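Local coordinates for protein similar to metal-dependent hydrolase (Staphylococcus aureus subsp. aureus Mu50, PDB 3ESH), which probably acts as a metal-dependent hydrolase of the metallo-beta-lactamase superfamily, its substrate not established, at residues A22-Y36 / P209-Y222. Sequence-based numbering, arbitrary orientation.
Sequences AMFGVVPKPLWSKQY and PTTAHKNPLWVTAY
Phe24 and Trp218 are bumps from opposite sides of the contact where helix 20-24, the turn after it and helix 29-32 dock on the loop before helix 226-242 of this metallo-beta-lactamase-type fold. The Phe24 ring lies over one face of His213: their planes stand 1° apart with centroids at 4.4 Å, slid so far that CE2 of Phe24 lies over the imidazole. Pro209 CG fills the opposite face, so the imidazole is sandwiched. Its rotation is set at both nitrogens, since His213 NE2 donates to Met23 O (2.7 Å), which lies close to the ring plane, while His213 ND1 shares a hydrogen bond with Thr210 OG1. The other bump, the Trp218 indole, enters a hollow lined by Val27, Leu31, Trp32 and Gln35. Both Val27 methyls lie on one face of it, CG2 over the five-membered ring and CG1, anti to the backbone N (chi1 179°), over the six-membered ring. Gln35 CG meets CZ3 of Trp218 at 3.9 Å, and CB of Ala212 touches both Gln35 CB and, at the edge of the ring, Phe24 CZ. Ala221 N donates to Ala22 O (2.7 Å, 161° at the hydrogen), and a water bridges Val26 N and Val219 O. Next to Ala221, Tyr222, which also touches Met18 of strand 15-19, turns its ring edge to a further bump, selenomethionine Met23, with Met23 SE 3.4 Å from CE2 of Tyr222.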
loop_
_atom_site.group_PDB
_atom_site.type_symbol
_atom_site.label_atom_id
_atom_site.label_comp_id
_atom_site.label_asym_id
_atom_site.label_seq_id
_atom_site.Cartn_x
_atom_site.Cartn_y
_atom_site.Cartn_z
ATOM N N ALA A 22 9.669 10.591 27.426
ATOM C CA ALA A 22 8.971 10.703 26.152
ATOM C C ALA A 22 9.923 11.089 25.026
ATOM O O ALA A 22 9.717 10.719 23.856
ATOM C CB ALA A 22 7.839 11.722 26.261
HETATM N N MSE A 23 10.964 11.835 25.380
HETATM C CA MSE A 23 11.949 12.262 24.383
HETATM C C MSE A 23 12.963 11.173 24.057
HETATM O O MSE A 23 13.724 11.320 23.104
HETATM C CB MSE A 23 12.697 13.511 24.851
HETATM C CG MSE A 23 11.881 14.764 24.867
HETATM SE SE MSE A 23 11.371 15.367 23.083
HETATM C CE MSE A 23 13.108 15.720 22.419
ATOM N N PHE A 24 12.981 10.089 24.836
ATOM C CA PHE A 24 13.949 9.016 24.593
ATOM C C PHE A 24 13.338 7.637 24.398
ATOM O O PHE A 24 14.045 6.641 24.241
ATOM C CB PHE A 24 14.988 8.981 25.715
ATOM C CG PHE A 24 15.993 10.092 25.638
ATOM C CD1 PHE A 24 15.934 11.168 26.513
ATOM C CD2 PHE A 24 16.999 10.063 24.677
ATOM C CE1 PHE A 24 16.862 12.203 26.433
ATOM C CE2 PHE A 24 17.932 11.090 24.581
ATOM C CZ PHE A 24 17.868 12.164 25.460
ATOM N N GLY A 25 12.011 7.601 24.407
ATOM C CA GLY A 25 11.288 6.375 24.186
ATOM C C GLY A 25 11.757 5.155 24.953
ATOM O O GLY A 25 11.679 5.108 26.175
ATOM N N VAL A 26 12.237 4.157 24.221
ATOM C CA VAL A 26 12.680 2.901 24.809
ATOM C C VAL A 26 13.964 2.949 25.631
ATOM O O VAL A 26 14.225 2.043 26.411
ATOM C CB VAL A 26 12.847 1.820 23.732
ATOM C CG1 VAL A 26 11.557 1.709 22.924
ATOM C CG2 VAL A 26 14.046 2.137 22.832
ATOM N N VAL A 27 14.766 3.990 25.465
ATOM C CA VAL A 27 16.009 4.098 26.211
ATOM C C VAL A 27 15.735 4.301 27.699
ATOM O O VAL A 27 15.119 5.297 28.095
ATOM C CB VAL A 27 16.875 5.277 25.691
ATOM C CG1 VAL A 27 18.158 5.386 26.502
ATOM C CG2 VAL A 27 17.208 5.067 24.230
ATOM N N PRO A 28 16.193 3.362 28.545
ATOM C CA PRO A 28 15.988 3.455 29.992
ATOM C C PRO A 28 16.578 4.769 30.500
ATOM O O PRO A 28 17.572 5.248 29.960
ATOM C CB PRO A 28 16.751 2.252 30.532
ATOM C CG PRO A 28 16.783 1.299 29.354
ATOM C CD PRO A 28 17.046 2.215 28.209
ATOM N N LYS A 29 15.981 5.352 31.537
ATOM C CA LYS A 29 16.479 6.617 32.094
ATOM C C LYS A 29 17.947 6.596 32.526
ATOM O O LYS A 29 18.683 7.558 32.269
ATOM C CB LYS A 29 15.618 7.074 33.274
ATOM C CG LYS A 29 15.966 8.480 33.731
ATOM C CD LYS A 29 15.042 8.964 34.814
ATOM C CE LYS A 29 15.470 10.309 35.340
ATOM N NZ LYS A 29 14.573 10.748 36.445
ATOM N N PRO A 30 18.385 5.521 33.209
ATOM C CA PRO A 30 19.777 5.404 33.658
ATOM C C PRO A 30 20.757 5.707 32.529
ATOM O O PRO A 30 21.802 6.306 32.755
ATOM C CB PRO A 30 19.861 3.959 34.132
ATOM C CG PRO A 30 18.511 3.747 34.717
ATOM C CD PRO A 30 17.586 4.388 33.704
ATOM N N LEU A 31 20.406 5.287 31.315
ATOM C CA LEU A 31 21.249 5.532 30.150
ATOM C C LEU A 31 21.076 6.932 29.557
ATOM O O LEU A 31 22.073 7.619 29.323
ATOM C CB LEU A 31 20.986 4.503 29.054
ATOM C CG LEU A 31 21.257 3.039 29.403
ATOM C CD1 LEU A 31 20.994 2.174 28.167
ATOM C CD2 LEU A 31 22.691 2.883 29.884
ATOM N N TRP A 32 19.840 7.371 29.309
ATOM C CA TRP A 32 19.685 8.704 28.737
ATOM C C TRP A 32 19.964 9.845 29.707
ATOM O O TRP A 32 20.401 10.912 29.277
ATOM C CB TRP A 32 18.305 8.920 28.045
ATOM C CG TRP A 32 17.083 8.950 28.917
ATOM C CD1 TRP A 32 16.224 7.920 29.152
ATOM C CD2 TRP A 32 16.601 10.058 29.694
ATOM N NE1 TRP A 32 15.244 8.309 30.030
ATOM C CE2 TRP A 32 15.453 9.613 30.388
ATOM C CE3 TRP A 32 17.037 11.378 29.881
ATOM C CZ2 TRP A 32 14.728 10.443 31.257
ATOM C CZ3 TRP A 32 16.313 12.207 30.747
ATOM C CH2 TRP A 32 15.178 11.733 31.424
ATOM N N SER A 33 19.739 9.638 31.003
ATOM C CA SER A 33 19.994 10.710 31.970
ATOM C C SER A 33 21.481 11.093 32.007
ATOM O O SER A 33 21.838 12.205 32.402
ATOM C CB SER A 33 19.519 10.319 33.373
ATOM O OG SER A 33 20.156 9.148 33.828
ATOM N N LYS A 34 22.340 10.172 31.583
ATOM C CA LYS A 34 23.771 10.417 31.539
ATOM C C LYS A 34 24.166 11.135 30.252
ATOM O O LYS A 34 25.266 11.653 30.148
ATOM C CB LYS A 34 24.534 9.097 31.651
ATOM C CG LYS A 34 24.423 8.445 33.024
ATOM C CD LYS A 34 25.115 7.093 33.104
ATOM C CE LYS A 34 24.867 6.467 34.474
ATOM N NZ LYS A 34 25.272 5.039 34.536
ATOM N N GLN A 35 23.265 11.162 29.268
ATOM C CA GLN A 35 23.541 11.832 27.992
ATOM C C GLN A 35 22.855 13.207 27.894
ATOM O O GLN A 35 23.280 14.066 27.118
ATOM C CB GLN A 35 23.085 10.963 26.825
ATOM C CG GLN A 35 23.676 9.569 26.786
ATOM C CD GLN A 35 25.201 9.558 26.814
ATOM O OE1 GLN A 35 25.862 10.318 26.089
ATOM N NE2 GLN A 35 25.768 8.685 27.651
ATOM N N TYR A 36 21.802 13.411 28.683
ATOM C CA TYR A 36 21.069 14.668 28.662
ATOM C C TYR A 36 20.536 14.879 30.070
ATOM O O TYR A 36 20.089 13.931 30.702
ATOM C CB TYR A 36 19.901 14.595 27.666
ATOM C CG TYR A 36 19.554 15.928 27.027
ATOM C CD1 TYR A 36 20.176 16.330 25.858
ATOM C CD2 TYR A 36 18.653 16.814 27.630
ATOM C CE1 TYR A 36 19.917 17.577 25.294
ATOM C CE2 TYR A 36 18.394 18.049 27.081
ATOM C CZ TYR A 36 19.028 18.431 25.912
ATOM O OH TYR A 36 18.784 19.665 25.357
ATOM N N PRO A 209 16.841 15.158 17.176
ATOM C CA PRO A 209 16.586 16.282 18.085
ATOM C C PRO A 209 17.806 16.910 18.739
ATOM O O PRO A 209 18.029 18.115 18.631
ATOM C CB PRO A 209 15.637 15.688 19.124
ATOM C CG PRO A 209 15.020 14.530 18.429
ATOM C CD PRO A 209 16.172 13.948 17.675
ATOM N N THR A 210 18.571 16.086 19.436
ATOM C CA THR A 210 19.767 16.535 20.134
ATOM C C THR A 210 20.912 15.575 19.869
ATOM O O THR A 210 20.708 14.494 19.319
ATOM C CB THR A 210 19.536 16.578 21.658
ATOM O OG1 THR A 210 19.426 15.240 22.168
ATOM C CG2 THR A 210 18.258 17.327 21.973
ATOM N N THR A 211 22.111 15.971 20.275
ATOM C CA THR A 211 23.288 15.139 20.090
ATOM C C THR A 211 23.156 13.807 20.808
ATOM O O THR A 211 23.839 12.845 20.474
ATOM C CB THR A 211 24.536 15.840 20.602
ATOM O OG1 THR A 211 24.326 16.241 21.955
ATOM C CG2 THR A 211 24.854 17.063 19.745
ATOM N N ALA A 212 22.267 13.740 21.787
ATOM C CA ALA A 212 22.067 12.499 22.526
ATOM C C ALA A 212 21.226 11.476 21.751
ATOM O O ALA A 212 21.100 10.330 22.177
ATOM C CB ALA A 212 21.417 12.788 23.870
ATOM N N HIS A 213 20.658 11.892 20.618
ATOM C CA HIS A 213 19.849 10.999 19.805
ATOM C C HIS A 213 20.588 10.457 18.578
ATOM O O HIS A 213 19.965 9.987 17.627
ATOM C CB HIS A 213 18.567 11.699 19.349
ATOM C CG HIS A 213 17.630 12.030 20.469
ATOM N ND1 HIS A 213 17.764 13.162 21.241
ATOM C CD2 HIS A 213 16.562 11.358 20.963
ATOM C CE1 HIS A 213 16.816 13.176 22.165
ATOM N NE2 HIS A 213 16.077 12.095 22.014
ATOM N N LYS A 214 21.913 10.509 18.605
ATOM C CA LYS A 214 22.691 10.023 17.482
ATOM C C LYS A 214 22.468 8.542 17.182
ATOM O O LYS A 214 22.447 8.141 16.021
ATOM C CB LYS A 214 24.178 10.267 17.703
ATOM C CG LYS A 214 24.970 10.021 16.462
ATOM C CD LYS A 214 26.448 9.920 16.740
ATOM C CE LYS A 214 27.165 9.384 15.523
ATOM N NZ LYS A 214 28.558 8.973 15.860
ATOM N N ASN A 215 22.317 7.720 18.216
ATOM C CA ASN A 215 22.078 6.293 17.991
ATOM C C ASN A 215 20.734 6.177 17.257
ATOM O O ASN A 215 19.707 6.627 17.753
ATOM C CB ASN A 215 22.004 5.544 19.320
ATOM C CG ASN A 215 21.882 4.039 19.138
ATOM O OD1 ASN A 215 21.098 3.561 18.312
ATOM N ND2 ASN A 215 22.655 3.280 19.922
ATOM N N PRO A 216 20.727 5.555 16.074
ATOM C CA PRO A 216 19.465 5.434 15.347
ATOM C C PRO A 216 18.319 4.829 16.159
ATOM O O PRO A 216 17.143 5.165 15.929
ATOM C CB PRO A 216 19.852 4.609 14.119
ATOM C CG PRO A 216 20.979 3.787 14.604
ATOM C CD PRO A 216 21.785 4.766 15.426
ATOM N N LEU A 217 18.651 3.957 17.109
ATOM C CA LEU A 217 17.632 3.321 17.941
ATOM C C LEU A 217 17.051 4.252 19.011
ATOM O O LEU A 217 16.022 3.949 19.619
ATOM C CB LEU A 217 18.202 2.079 18.615
ATOM C CG LEU A 217 18.626 0.941 17.680
ATOM C CD1 LEU A 217 19.175 -0.219 18.493
ATOM C CD2 LEU A 217 17.449 0.502 16.827
ATOM N N TRP A 218 17.706 5.381 19.246
ATOM C CA TRP A 218 17.250 6.327 20.251
ATOM C C TRP A 218 16.310 7.373 19.650
ATOM O O TRP A 218 16.721 8.502 19.389
ATOM C CB TRP A 218 18.456 7.020 20.903
ATOM C CG TRP A 218 19.255 6.142 21.853
ATOM C CD1 TRP A 218 19.543 4.814 21.701
ATOM C CD2 TRP A 218 19.907 6.555 23.063
ATOM N NE1 TRP A 218 20.334 4.377 22.738
ATOM C CE2 TRP A 218 20.576 5.426 23.588
ATOM C CE3 TRP A 218 19.999 7.768 23.752
ATOM C CZ2 TRP A 218 21.321 5.472 24.761
ATOM C CZ3 TRP A 218 20.746 7.818 24.927
ATOM C CH2 TRP A 218 21.398 6.674 25.415
ATOM N N VAL A 219 15.050 6.993 19.428
ATOM C CA VAL A 219 14.066 7.916 18.873
ATOM C C VAL A 219 13.038 8.295 19.939
ATOM O O VAL A 219 12.777 7.522 20.862
ATOM C CB VAL A 219 13.336 7.303 17.652
ATOM C CG1 VAL A 219 14.330 6.968 16.576
ATOM C CG2 VAL A 219 12.555 6.058 18.063
ATOM N N THR A 220 12.454 9.482 19.821
ATOM C CA THR A 220 11.469 9.924 20.802
ATOM C C THR A 220 10.188 9.090 20.702
ATOM O O THR A 220 9.910 8.470 19.663
ATOM C CB THR A 220 11.073 11.405 20.604
ATOM O OG1 THR A 220 10.067 11.499 19.595
ATOM C CG2 THR A 220 12.280 12.230 20.190
ATOM N N ALA A 221 9.409 9.077 21.785
ATOM C CA ALA A 221 8.154 8.347 21.795
ATOM C C ALA A 221 7.104 9.152 21.011
ATOM O O ALA A 221 6.032 8.635 20.672
ATOM C CB ALA A 221 7.690 8.137 23.206
ATOM N N TYR A 222 7.425 10.416 20.727
ATOM C CA TYR A 222 6.536 11.307 19.973
ATOM C C TYR A 222 6.442 10.870 18.523
ATOM O O TYR A 222 5.436 11.124 17.853
ATOM C CB TYR A 222 7.045 12.750 20.012
ATOM C CG TYR A 222 6.971 13.410 21.370
ATOM C CD1 TYR A 222 5.751 13.587 22.018
ATOM C CD2 TYR A 222 8.124 13.847 22.016
ATOM C CE1 TYR A 222 5.678 14.179 23.281
ATOM C CE2 TYR A 222 8.066 14.444 23.279
ATOM C CZ TYR A 222 6.835 14.602 23.902
ATOM O OH TYR A 222 6.771 15.176 25.144
HETATM O O HOH W 1 12.469 4.600 21.082
#